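Side-chain contacts in FBP protein (Leishmania major, PDB 5OEZ), which probably hydrolyses fructose 1,6-bisphosphate to fructose 6-phosphate and phosphate with the help of magnesium, as a tetrameric class 1 fructose-1,6-bisphosphatase: residues A83-S88 with I115-L120; V91-S96 with E100-A105; R258-G263 with M290-A295; G304-Q309 with V320-R325. All blocks are in the same frame, centred on the assembly; numbering follows the deposited sequence.

Contact 1: A83-S88 with I115-L120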
loop_
_atom_site.group_PDB
_atom_site.type_symbol
_atom_site.label_atom_id
_atom_site.label_comp_id
_atom_site.label_asym_id
_atom_site.label_seq_id
_atom_site.Cartn_x
_atom_site.Cartn_y
_atom_site.Cartn_z
ATOM N N ALA C 83 -11.128 15.653 -15.237
ATOM C CA ALA C 83 -11.975 14.503 -15.543
ATOM C C ALA C 83 -12.952 14.217 -14.411
ATOM O O ALA C 83 -14.157 14.052 -14.640
ATOM C CB ALA C 83 -11.129 13.282 -15.828
ATOM N N TYR C 84 -12.442 14.201 -13.188
ATOM C CA TYR C 84 -13.270 13.909 -12.042
ATOM C C TYR C 84 -14.220 15.055 -11.688
ATOM O O TYR C 84 -15.365 14.801 -11.317
ATOM C CB TYR C 84 -12.401 13.463 -10.843
ATOM C CG TYR C 84 -11.687 12.139 -11.108
ATOM C CD1 TYR C 84 -12.412 10.978 -11.361
ATOM C CD2 TYR C 84 -10.290 12.051 -11.130
ATOM C CE1 TYR C 84 -11.770 9.779 -11.634
ATOM C CE2 TYR C 84 -9.641 10.852 -11.394
ATOM C CZ TYR C 84 -10.387 9.719 -11.637
ATOM O OH TYR C 84 -9.767 8.530 -11.906
ATOM N N LEU C 85 -13.773 16.307 -11.809
ATOM C CA LEU C 85 -14.640 17.460 -11.500
ATOM C C LEU C 85 -15.774 17.599 -12.503
ATOM O O LEU C 85 -16.910 17.811 -12.104
ATOM C CB LEU C 85 -13.853 18.768 -11.416
ATOM C CG LEU C 85 -12.947 18.944 -10.197
ATOM C CD1 LEU C 85 -11.990 20.103 -10.407
ATOM C CD2 LEU C 85 -13.761 19.156 -8.933
ATOM N N LEU C 86 -15.478 17.463 -13.788
ATOM C CA LEU C 86 -16.517 17.566 -14.818
ATOM C C LEU C 86 -17.568 16.458 -14.710
ATOM O O LEU C 86 -18.739 16.710 -14.961
ATOM C CB LEU C 86 -15.903 17.612 -16.225
ATOM C CG LEU C 86 -15.127 18.901 -16.567
ATOM C CD1 LEU C 86 -14.380 18.752 -17.894
ATOM C CD2 LEU C 86 -16.031 20.133 -16.601
ATOM N N SER C 87 -17.157 15.253 -14.315
ATOM C CA SER C 87 -18.095 14.140 -14.159
ATOM C C SER C 87 -18.838 14.157 -12.827
ATOM O O SER C 87 -19.738 13.355 -12.629
ATOM C CB SER C 87 -17.387 12.784 -14.367
ATOM O OG SER C 87 -16.582 12.421 -13.245
ATOM N N SER C 88 -18.467 15.037 -11.902
ATOM C CA SER C 88 -19.142 15.098 -10.603
ATOM C C SER C 88 -20.618 15.533 -10.663
ATOM O O SER C 88 -21.367 15.233 -9.730
ATOM C CB SER C 88 -18.380 16.021 -9.637
ATOM O OG SER C 88 -18.444 17.395 -10.021
ATOM N N ILE C 115 -14.983 26.536 -9.946
ATOM C CA ILE C 115 -13.799 26.063 -9.231
ATOM C C ILE C 115 -12.534 26.423 -10.000
ATOM O O ILE C 115 -12.440 26.221 -11.204
ATOM C CB ILE C 115 -13.870 24.560 -8.889
ATOM C CG1 ILE C 115 -12.602 24.121 -8.165
ATOM C CG2 ILE C 115 -14.085 23.700 -10.120
ATOM C CD1 ILE C 115 -12.780 22.847 -7.356
ATOM N N PHE C 116 -11.584 27.003 -9.278
ATOM C CA PHE C 116 -10.332 27.445 -9.833
ATOM C C PHE C 116 -9.272 26.723 -9.056
ATOM O O PHE C 116 -9.261 26.803 -7.831
ATOM C CB PHE C 116 -10.208 28.963 -9.700
ATOM C CG PHE C 116 -11.240 29.677 -10.493
ATOM C CD1 PHE C 116 -11.036 29.916 -11.838
ATOM C CD2 PHE C 116 -12.447 30.038 -9.920
ATOM C CE1 PHE C 116 -12.003 30.549 -12.605
ATOM C CE2 PHE C 116 -13.424 30.662 -10.676
ATOM C CZ PHE C 116 -13.204 30.915 -12.023
ATOM N N PHE C 117 -8.396 26.013 -9.759
ATOM C CA PHE C 117 -7.434 25.173 -9.087
ATOM C C PHE C 117 -6.055 25.229 -9.711
ATOM O O PHE C 117 -5.912 25.468 -10.895
ATOM C CB PHE C 117 -7.960 23.725 -9.024
ATOM C CG PHE C 117 -8.117 23.073 -10.368
ATOM C CD1 PHE C 117 -9.274 23.243 -11.120
ATOM C CD2 PHE C 117 -7.099 22.292 -10.888
ATOM C CE1 PHE C 117 -9.401 22.647 -12.370
ATOM C CE2 PHE C 117 -7.218 21.712 -12.143
ATOM C CZ PHE C 117 -8.365 21.895 -12.892
ATOM N N ASP C 118 -5.044 25.064 -8.864
ATOM C CA ASP C 118 -3.685 24.807 -9.287
ATOM C C ASP C 118 -3.459 23.297 -9.058
ATOM O O ASP C 118 -3.301 22.863 -7.920
ATOM C CB ASP C 118 -2.718 25.668 -8.471
ATOM C CG ASP C 118 -1.259 25.497 -8.894
ATOM O OD1 ASP C 118 -0.965 24.791 -9.886
ATOM O OD2 ASP C 118 -0.385 26.109 -8.236
ATOM N N PRO C 119 -3.447 22.488 -10.138
ATOM C CA PRO C 119 -3.391 21.031 -9.933
ATOM C C PRO C 119 -2.094 20.528 -9.299
ATOM O O PRO C 119 -2.126 19.543 -8.564
ATOM C CB PRO C 119 -3.559 20.461 -11.344
ATOM C CG PRO C 119 -3.080 21.539 -12.249
ATOM C CD PRO C 119 -3.404 22.838 -11.570
ATOM N N LEU C 120 -0.979 21.195 -9.571
ATOM C CA LEU C 120 0.306 20.804 -9.014
ATOM C C LEU C 120 1.289 21.987 -8.920
ATOM O O LEU C 120 1.993 22.284 -9.862
ATOM C CB LEU C 120 0.888 19.624 -9.821
ATOM C CG LEU C 120 1.996 18.835 -9.134
ATOM C CD1 LEU C 120 1.493 18.148 -7.872
ATOM C CD2 LEU C 120 2.527 17.815 -10.122
#

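Contact 2: V91-S96 with E100-A105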
loop_
_atom_site.group_PDB
_atom_site.type_symbol
_atom_site.label_atom_id
_atom_site.label_comp_id
_atom_site.label_asym_id
_atom_site.label_seq_id
_atom_site.Cartn_x
_atom_site.Cartn_y
_atom_site.Cartn_z
ATOM N N VAL C 91 -20.109 21.060 -11.013
ATOM C CA VAL C 91 -19.426 22.278 -11.464
ATOM C C VAL C 91 -20.109 22.883 -12.680
ATOM O O VAL C 91 -20.551 22.172 -13.584
ATOM C CB VAL C 91 -17.915 22.066 -11.730
ATOM C CG1 VAL C 91 -17.290 21.220 -10.632
ATOM C CG2 VAL C 91 -17.656 21.448 -13.088
ATOM N N CYS C 92 -20.208 24.203 -12.664
ATOM C CA CYS C 92 -20.619 24.992 -13.820
ATOM C C CYS C 92 -19.406 25.327 -14.694
ATOM O O CYS C 92 -19.416 25.122 -15.915
ATOM C CB CYS C 92 -21.249 26.295 -13.322
ATOM S SG CYS C 92 -21.903 27.280 -14.666
ATOM N N VAL C 93 -18.354 25.808 -14.044
ATOM C CA VAL C 93 -17.184 26.323 -14.717
ATOM C C VAL C 93 -15.941 25.819 -14.011
ATOM O O VAL C 93 -15.888 25.787 -12.784
ATOM C CB VAL C 93 -17.199 27.881 -14.663
ATOM C CG1 VAL C 93 -15.881 28.523 -15.077
ATOM C CG2 VAL C 93 -18.334 28.415 -15.512
ATOM N N LEU C 94 -14.937 25.477 -14.808
ATOM C CA LEU C 94 -13.657 24.983 -14.353
ATOM C C LEU C 94 -12.587 25.955 -14.817
ATOM O O LEU C 94 -12.585 26.373 -15.966
ATOM C CB LEU C 94 -13.386 23.659 -15.042
ATOM C CG LEU C 94 -12.872 22.533 -14.194
ATOM C CD1 LEU C 94 -13.991 22.017 -13.312
ATOM C CD2 LEU C 94 -12.384 21.433 -15.112
ATOM N N GLY C 95 -11.659 26.284 -13.934
ATOM C CA GLY C 95 -10.493 27.072 -14.294
ATOM C C GLY C 95 -9.238 26.422 -13.766
ATOM O O GLY C 95 -9.020 26.381 -12.565
ATOM N N SER C 96 -8.414 25.916 -14.670
ATOM C CA SER C 96 -7.091 25.397 -14.326
ATOM C C SER C 96 -6.019 26.457 -14.561
ATOM O O SER C 96 -5.991 27.051 -15.624
ATOM C CB SER C 96 -6.779 24.207 -15.215
ATOM O OG SER C 96 -5.512 23.679 -14.887
ATOM N N GLU C 100 -5.316 28.787 -20.580
ATOM C CA GLU C 100 -5.636 30.189 -20.834
ATOM C C GLU C 100 -7.124 30.533 -20.640
ATOM O O GLU C 100 -7.440 31.647 -20.231
ATOM C CB GLU C 100 -5.087 30.680 -22.170
ATOM C CG GLU C 100 -4.766 32.193 -22.193
ATOM C CD GLU C 100 -3.730 32.697 -21.162
ATOM O OE1 GLU C 100 -3.183 31.920 -20.351
ATOM O OE2 GLU C 100 -3.451 33.918 -21.156
ATOM N N GLN C 101 -8.021 29.586 -20.911
ATOM C CA GLN C 101 -9.458 29.828 -20.792
ATOM C C GLN C 101 -10.096 28.915 -19.768
ATOM O O GLN C 101 -9.571 27.859 -19.454
ATOM C CB GLN C 101 -10.149 29.627 -22.137
ATOM C CG GLN C 101 -9.952 30.786 -23.098
ATOM C CD GLN C 101 -10.663 30.570 -24.416
ATOM O OE1 GLN C 101 -11.444 29.622 -24.568
ATOM N NE2 GLN C 101 -10.408 31.449 -25.379
ATOM N N MET C 102 -11.258 29.334 -19.287
ATOM C CA MET C 102 -12.122 28.490 -18.481
ATOM C C MET C 102 -12.852 27.464 -19.348
ATOM O O MET C 102 -13.043 27.656 -20.559
ATOM C CB MET C 102 -13.126 29.348 -17.722
ATOM C CG MET C 102 -12.504 30.145 -16.591
ATOM S SD MET C 102 -13.629 31.341 -15.824
ATOM C CE MET C 102 -13.646 32.584 -17.110
ATOM N N ILE C 103 -13.253 26.368 -18.713
ATOM C CA ILE C 103 -14.038 25.307 -19.357
ATOM C C ILE C 103 -15.436 25.318 -18.772
ATOM O O ILE C 103 -15.593 25.367 -17.564
ATOM C CB ILE C 103 -13.393 23.931 -19.130
ATOM C CG1 ILE C 103 -12.058 23.851 -19.878
ATOM C CG2 ILE C 103 -14.307 22.805 -19.601
ATOM C CD1 ILE C 103 -11.124 22.810 -19.313
ATOM N N ILE C 104 -16.439 25.279 -19.634
ATOM C CA ILE C 104 -17.837 25.252 -19.228
ATOM C C ILE C 104 -18.269 23.791 -19.291
ATOM O O ILE C 104 -18.046 23.121 -20.304
ATOM C CB ILE C 104 -18.717 26.136 -20.149
ATOM C CG1 ILE C 104 -18.506 27.633 -19.854
ATOM C CG2 ILE C 104 -20.195 25.872 -19.917
ATOM C CD1 ILE C 104 -17.088 28.149 -19.920
ATOM N N ALA C 105 -18.863 23.295 -18.211
ATOM C CA ALA C 105 -19.424 21.945 -18.203
ATOM C C ALA C 105 -20.575 21.856 -19.196
ATOM O O ALA C 105 -21.281 22.841 -19.414
ATOM C CB ALA C 105 -19.904 21.582 -16.810
#

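Contact 3: R258-G263 with M290-A295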
loop_
_atom_site.group_PDB
_atom_site.type_symbol
_atom_site.label_atom_id
_atom_site.label_comp_id
_atom_site.label_asym_id
_atom_site.label_seq_id
_atom_site.Cartn_x
_atom_site.Cartn_y
_atom_site.Cartn_z
ATOM N N ARG C 258 3.404 24.588 6.767
ATOM C CA ARG C 258 4.232 24.798 7.968
ATOM C C ARG C 258 3.794 26.068 8.705
ATOM O O ARG C 258 3.658 26.068 9.933
ATOM C CB ARG C 258 5.722 24.883 7.617
ATOM C CG ARG C 258 6.663 24.878 8.824
ATOM C CD ARG C 258 8.081 25.390 8.513
ATOM N NE ARG C 258 7.986 26.679 7.855
ATOM C CZ ARG C 258 8.249 26.939 6.578
ATOM N NH1 ARG C 258 8.761 26.029 5.759
ATOM N NH2 ARG C 258 8.041 28.176 6.123
ATOM N N THR C 259 3.568 27.145 7.969
ATOM C CA THR C 259 3.173 28.419 8.583
ATOM C C THR C 259 1.889 28.267 9.394
ATOM O O THR C 259 1.815 28.732 10.522
ATOM C CB THR C 259 3.008 29.514 7.510
ATOM O OG1 THR C 259 4.242 29.663 6.797
ATOM C CG2 THR C 259 2.615 30.860 8.121
ATOM N N LEU C 260 0.878 27.639 8.809
ATOM C CA LEU C 260 -0.370 27.361 9.504
ATOM C C LEU C 260 -0.217 26.599 10.816
ATOM O O LEU C 260 -0.867 26.934 11.795
ATOM C CB LEU C 260 -1.299 26.514 8.625
ATOM C CG LEU C 260 -2.319 27.069 7.673
ATOM C CD1 LEU C 260 -3.457 26.060 7.557
ATOM C CD2 LEU C 260 -2.837 28.386 8.155
ATOM N N LEU C 261 0.596 25.551 10.815
ATOM C CA LEU C 261 0.736 24.689 11.995
ATOM C C LEU C 261 1.709 25.202 13.035
ATOM O O LEU C 261 1.465 25.052 14.231
ATOM C CB LEU C 261 1.144 23.281 11.583
ATOM C CG LEU C 261 0.128 22.539 10.701
ATOM C CD1 LEU C 261 0.680 21.177 10.295
ATOM C CD2 LEU C 261 -1.214 22.364 11.403
ATOM N N TYR C 262 2.815 25.791 12.597
ATOM C CA TYR C 262 3.838 26.303 13.527
ATOM C C TYR C 262 3.669 27.780 13.824
ATOM O O TYR C 262 4.099 28.245 14.862
ATOM C CB TYR C 262 5.231 26.084 12.943
ATOM C CG TYR C 262 5.716 24.645 12.891
ATOM C CD1 TYR C 262 4.874 23.562 13.173
ATOM C CD2 TYR C 262 7.044 24.371 12.552
ATOM C CE1 TYR C 262 5.346 22.263 13.126
ATOM C CE2 TYR C 262 7.521 23.081 12.490
ATOM C CZ TYR C 262 6.675 22.023 12.785
ATOM O OH TYR C 262 7.138 20.718 12.739
ATOM N N GLY C 263 3.030 28.522 12.922
ATOM C CA GLY C 263 3.063 29.983 12.966
ATOM C C GLY C 263 4.242 30.544 12.190
ATOM O O GLY C 263 5.089 29.792 11.695
ATOM N N MET C 290 -8.060 32.640 2.253
ATOM C CA MET C 290 -9.271 32.209 2.982
ATOM C C MET C 290 -8.917 31.202 4.064
ATOM O O MET C 290 -9.427 31.270 5.165
ATOM C CB MET C 290 -10.320 31.599 2.043
ATOM C CG MET C 290 -11.693 31.453 2.695
ATOM S SD MET C 290 -12.880 30.580 1.654
ATOM C CE MET C 290 -14.247 30.368 2.800
ATOM N N ILE C 291 -8.016 30.281 3.758
ATOM C CA ILE C 291 -7.577 29.304 4.750
ATOM C C ILE C 291 -6.858 29.971 5.923
ATOM O O ILE C 291 -7.202 29.725 7.071
ATOM C CB ILE C 291 -6.687 28.237 4.104
ATOM C CG1 ILE C 291 -7.538 27.367 3.166
ATOM C CG2 ILE C 291 -6.045 27.356 5.162
ATOM C CD1 ILE C 291 -6.738 26.761 2.034
ATOM N N VAL C 292 -5.899 30.841 5.617
ATOM C CA VAL C 292 -5.128 31.560 6.642
ATOM C C VAL C 292 -6.033 32.424 7.519
ATOM O O VAL C 292 -5.877 32.437 8.737
ATOM C CB VAL C 292 -3.988 32.414 6.002
ATOM C CG1 VAL C 292 -3.373 33.409 6.977
ATOM C CG2 VAL C 292 -2.909 31.499 5.444
ATOM N N GLU C 293 -6.971 33.154 6.923
ATOM C CA GLU C 293 -7.901 33.978 7.744
ATOM C C GLU C 293 -8.783 33.119 8.642
ATOM O O GLU C 293 -8.965 33.432 9.808
ATOM C CB GLU C 293 -8.787 34.891 6.883
ATOM C CG GLU C 293 -8.079 36.107 6.289
ATOM C CD GLU C 293 -9.042 37.181 5.760
ATOM O OE1 GLU C 293 -10.271 37.072 5.995
ATOM O OE2 GLU C 293 -8.566 38.153 5.112
ATOM N N GLN C 294 -9.323 32.035 8.086
ATOM C CA GLN C 294 -10.184 31.122 8.840
ATOM C C GLN C 294 -9.453 30.423 9.982
ATOM O O GLN C 294 -10.081 29.991 10.934
ATOM C CB GLN C 294 -10.812 30.100 7.899
ATOM C CG GLN C 294 -11.850 30.700 6.960
ATOM C CD GLN C 294 -13.097 31.160 7.695
ATOM O OE1 GLN C 294 -13.637 30.455 8.548
ATOM N NE2 GLN C 294 -13.556 32.351 7.370
ATOM N N ALA C 295 -8.131 30.317 9.887
ATOM C CA ALA C 295 -7.315 29.803 10.981
ATOM C C ALA C 295 -6.854 30.876 11.973
ATOM O O ALA C 295 -6.101 30.565 12.890
ATOM C CB ALA C 295 -6.101 29.073 10.409
#

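Contact 4: G304-Q309 with V320-R325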
loop_
_atom_site.group_PDB
_atom_site.type_symbol
_atom_site.label_atom_id
_atom_site.label_comp_id
_atom_site.label_asym_id
_atom_site.label_seq_id
_atom_site.Cartn_x
_atom_site.Cartn_y
_atom_site.Cartn_z
ATOM N N GLY C 304 -3.989 45.931 1.442
ATOM C CA GLY C 304 -4.996 45.328 2.309
ATOM C C GLY C 304 -5.202 43.857 2.023
ATOM O O GLY C 304 -4.371 43.199 1.380
ATOM N N ARG C 305 -6.340 43.367 2.494
ATOM C CA ARG C 305 -6.688 41.959 2.414
ATOM C C ARG C 305 -6.738 41.476 0.978
ATOM O O ARG C 305 -7.367 42.105 0.136
ATOM C CB ARG C 305 -8.061 41.712 3.069
ATOM C CG ARG C 305 -8.082 41.890 4.585
ATOM C CD ARG C 305 -9.503 41.898 5.110
ATOM N NE ARG C 305 -10.136 40.586 4.972
ATOM C CZ ARG C 305 -11.443 40.355 4.825
ATOM N NH1 ARG C 305 -12.338 41.337 4.767
ATOM N NH2 ARG C 305 -11.873 39.108 4.716
ATOM N N ILE C 306 -6.093 40.338 0.724
ATOM C CA ILE C 306 -6.186 39.641 -0.561
ATOM C C ILE C 306 -7.653 39.405 -0.953
ATOM O O ILE C 306 -8.027 39.608 -2.111
ATOM C CB ILE C 306 -5.470 38.261 -0.509
ATOM C CG1 ILE C 306 -3.955 38.404 -0.296
ATOM C CG2 ILE C 306 -5.716 37.444 -1.777
ATOM C CD1 ILE C 306 -3.204 39.097 -1.411
ATOM N N LEU C 307 -8.467 38.967 0.012
ATOM C CA LEU C 307 -9.871 38.629 -0.236
ATOM C C LEU C 307 -10.732 39.806 -0.654
ATOM O O LEU C 307 -11.746 39.607 -1.325
ATOM C CB LEU C 307 -10.493 37.936 0.978
ATOM C CG LEU C 307 -9.896 36.569 1.355
ATOM C CD1 LEU C 307 -10.645 35.979 2.542
ATOM C CD2 LEU C 307 -9.906 35.596 0.184
ATOM N N GLU C 308 -10.319 41.019 -0.303
ATOM C CA GLU C 308 -11.033 42.246 -0.729
ATOM C C GLU C 308 -10.648 42.772 -2.127
ATOM O O GLU C 308 -11.271 43.711 -2.593
ATOM C CB GLU C 308 -10.851 43.377 0.295
ATOM C CG GLU C 308 -11.617 43.188 1.599
ATOM C CD GLU C 308 -11.339 44.281 2.637
ATOM O OE1 GLU C 308 -10.569 45.226 2.346
ATOM O OE2 GLU C 308 -11.885 44.194 3.761
ATOM N N GLN C 309 -9.660 42.180 -2.798
ATOM C CA GLN C 309 -9.269 42.656 -4.137
ATOM C C GLN C 309 -10.295 42.266 -5.190
ATOM O O GLN C 309 -10.835 41.159 -5.158
ATOM C CB GLN C 309 -7.910 42.110 -4.552
ATOM C CG GLN C 309 -6.756 42.595 -3.688
ATOM C CD GLN C 309 -5.439 41.917 -4.043
ATOM O OE1 GLN C 309 -5.293 41.339 -5.125
ATOM N NE2 GLN C 309 -4.460 42.006 -3.144
ATOM N N VAL C 320 2.162 38.615 -1.728
ATOM C CA VAL C 320 1.468 38.108 -0.539
ATOM C C VAL C 320 2.364 38.203 0.693
ATOM O O VAL C 320 3.571 37.956 0.615
ATOM C CB VAL C 320 0.971 36.619 -0.696
ATOM C CG1 VAL C 320 0.028 36.467 -1.888
ATOM C CG2 VAL C 320 2.137 35.646 -0.825
ATOM N N TYR C 321 1.730 38.520 1.818
ATOM C CA TYR C 321 2.310 38.464 3.143
ATOM C C TYR C 321 1.279 37.753 4.027
ATOM O O TYR C 321 0.244 38.328 4.380
ATOM C CB TYR C 321 2.615 39.884 3.639
ATOM C CG TYR C 321 3.286 40.737 2.590
ATOM C CD1 TYR C 321 2.523 41.506 1.722
ATOM C CD2 TYR C 321 4.670 40.735 2.423
ATOM C CE1 TYR C 321 3.114 42.264 0.738
ATOM C CE2 TYR C 321 5.272 41.497 1.436
ATOM C CZ TYR C 321 4.494 42.273 0.608
ATOM O OH TYR C 321 5.050 43.037 -0.392
ATOM N N PHE C 322 1.562 36.494 4.349
ATOM C CA PHE C 322 0.627 35.587 5.036
ATOM C C PHE C 322 1.206 35.092 6.353
ATOM O O PHE C 322 2.362 34.700 6.405
ATOM C CB PHE C 322 0.389 34.303 4.213
ATOM C CG PHE C 322 -0.475 34.461 2.986
ATOM C CD1 PHE C 322 -1.121 35.643 2.655
ATOM C CD2 PHE C 322 -0.664 33.373 2.161
ATOM C CE1 PHE C 322 -1.909 35.725 1.514
ATOM C CE2 PHE C 322 -1.467 33.439 1.031
ATOM C CZ PHE C 322 -2.091 34.616 0.705
ATOM N N GLY C 323 0.375 35.019 7.385
ATOM C CA GLY C 323 0.680 34.175 8.530
ATOM C C GLY C 323 0.114 34.664 9.836
ATOM O O GLY C 323 -0.994 35.230 9.887
ATOM N N SER C 324 0.894 34.417 10.892
ATOM C CA SER C 324 0.579 34.853 12.238
ATOM C C SER C 324 0.268 36.343 12.220
ATOM O O SER C 324 0.979 37.132 11.584
ATOM C CB SER C 324 1.767 34.572 13.154
ATOM O OG SER C 324 2.033 33.181 13.245
ATOM N N ARG C 325 -0.789 36.728 12.924
ATOM C CA ARG C 325 -1.306 38.075 12.788
ATOM C C ARG C 325 -0.335 39.167 13.263
ATOM O O ARG C 325 -0.225 40.199 12.617
ATOM C CB ARG C 325 -2.727 38.221 13.375
ATOM C CG ARG C 325 -2.921 37.910 14.843
ATOM C CD ARG C 325 -4.386 38.074 15.308
ATOM N NE ARG C 325 -4.651 37.414 16.604
ATOM C CZ ARG C 325 -4.538 37.982 17.811
ATOM N NH1 ARG C 325 -4.159 39.254 17.942
ATOM N NH2 ARG C 325 -4.800 37.268 18.912
#

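Contact 1: A83-S88 with I115-L120
L85 of the helix meets I115 and F117 of the strand, and this one leucine carries the whole helix side of the contact. The interaction across the segments is purely apolar. The ends of L85 and I115 meet head-on. CD2 of L85 lies 4.1 Å from CD1 of I115. L85 CD1 is also 4.2 Å from I115 CG2, and I115 CD1 lies against both leucine methyls. The same L85 CD1 comes within 4.1 Å of CE1 of F117, approaching the ring obliquely. L85 and F117 pass alongside, pointing opposite ways. A chi1 of 64° folds the F117 ring back over its own backbone. Its edge is met in plane by CB of P119.

Polar bonds flank the contact. S88 OG donates to L85 O at 2.6 Å, and S88 N donates to the same oxygen at 3.2 Å. One carbonyl thus takes two bonds from S88. Y84 OH bonds to P9 O of the second subunit.

D118, on the same strand, binds manganese in other crystals of this protein; none is bound in this chain. The contact packs helix 72-87 against strand 113-121. L94 of strand 91-96 touches all three side chains, and L31 and I35 of helix 27-47 also pack on L85. F81 meets the F117 ring from within helix 72-87.

Contact 2: V91-S96 with E100-A105
L94 and I103 form the hydrogen-bonded pair at the middle of this antiparallel contact. L94 N donates to I103 O at 2.8 Å, and I103 N returns a bond of 2.8 Å to L94 O. A third bond, A105 N to C92 O at 3.0 Å, is nearly straight at its hydrogen (168°). V93 and I104 are the non-hydrogen-bonded pair between these bonds.

The side chains sort onto two faces. L94 and I103 share one, with their CB atoms 4.1 Å apart. V93 and I104 share the other, touching through V93 CG2 and I104 CG1 at 4.4 Å. M102 joins V93 there. Its SD lies 3.7 Å from V93 CG1, and the two side chains cross obliquely. CG1 of V93 stands anti to the backbone N (chi1 168°), which directs it at the methionine. At the far end, CB of A105 sits 3.3 Å from V91 O.

Further out, A153 of helix 150-158 covers V93 and M102. On the L94 face, K82 of helix 72-87 touches both L94 and I103, and L85 packs on L94. S96 OG is hydrogen-bonded to N78 OD1.

The arrangement is a beta hairpin. Its strand 103-104 forms the outer edge of the mixed sheet in the N-terminal part of the chain, and its strand 91-96 runs parallel to strand 113-121.

Contact 3: R258-G263 with M290-A295
L260 and V292 mark the closest approach of the two backbones, with their CA atoms 7.0 Å apart. Both segments are the last turns of helices. Residue G263 ends the first with a positive phi of 89°, and its N still bonds to T259 O. A295 follows the second helix, and its N bonds to I291 O.

L260 reaches across alone and meets three residues of the other helix end. Its CD1 lies 3.8 Å from CG2 of I291, where the two side chains lie nearly perpendicular. L260 CD2 serves two partners. It is 4.0 Å from CB of A295, which points at the opposing segment, and 4.1 Å from CG2 of V292. The leucine fork is therefore divided, one methyl for I291 and the other for V292 and A295. All four residues are buried, and the contact is apolar.

It joins the C-terminal ends of helices 252-262 and 281-294. L261 and Y262 pack on D127 and S124 of the third subunit. Y170 of strand 167-173 packs on both L260 and I291, and T182 of strand 177-182 also touches I291. I208 packs on L260, while V187 of strand 187-193 touches A295.

Contact 4: G304-Q309 with V320-R325
I306 meets V320 and F322 of the strand. The side chain can be followed outward from CB, which points toward the strand. CG1 stands anti to the carbonyl carbon (chi1 -65°) and lies 3.8 Å from CE1 of F322. It comes to the edge of that ring, near its plane, and the isoleucine runs across the direction of the phenylalanine side chain. The second torsion (-64°) then turns CD1 toward V320, where it lies 4.2 Å from CG1. I306 thus bridges two residues two places apart on the strand. These two also pack on each other: CB of V320 lies 3.7 Å above one face of the F322 ring, offset toward the rim.

The loop carrying I306 also holds a salt bridge within itself. R305 NH1 meets E308 OE2 at 3.1 Å from the anti side, tilted 29° out of the carboxylate plane. R305 NH2 has a second acidic partner, E293 of helix 281-294. That helix also covers the apolar contact, with L281 and A289 touching I306 and M288 touching F322.

The contact packs the loop between strands 298-300 and 317-323 onto the second of them. It is core packing of the C-terminal part of the fold, where a sheet and helix 281-294 enclose the loop residue. V320 bonds through its backbone to Y268, a residue seen to bind fructose 6-phosphate.

From the N terminus, helix 72-87 opens contact 1, which closes on strand 113-121. The short hairpin of contact 2 opens and closes within that loop. The two touch: I115 O and F117 N make probable hydrogen bonds with G95 N and G95 O, so strand 91-96 belongs to the surroundings of both. Contacts 3 and 4 follow in series, without crossing, in the C-terminal half of the chain. Contact 3 closes the loop from helix 252-262 to helix 281-294, and contact 4 closes a later loop onto strand 317-323. These two also touch, where T259 packs on G323. Contacts 1 and 3 lie on opposite sides of the chain's centre, their own centres about 24 Å apart.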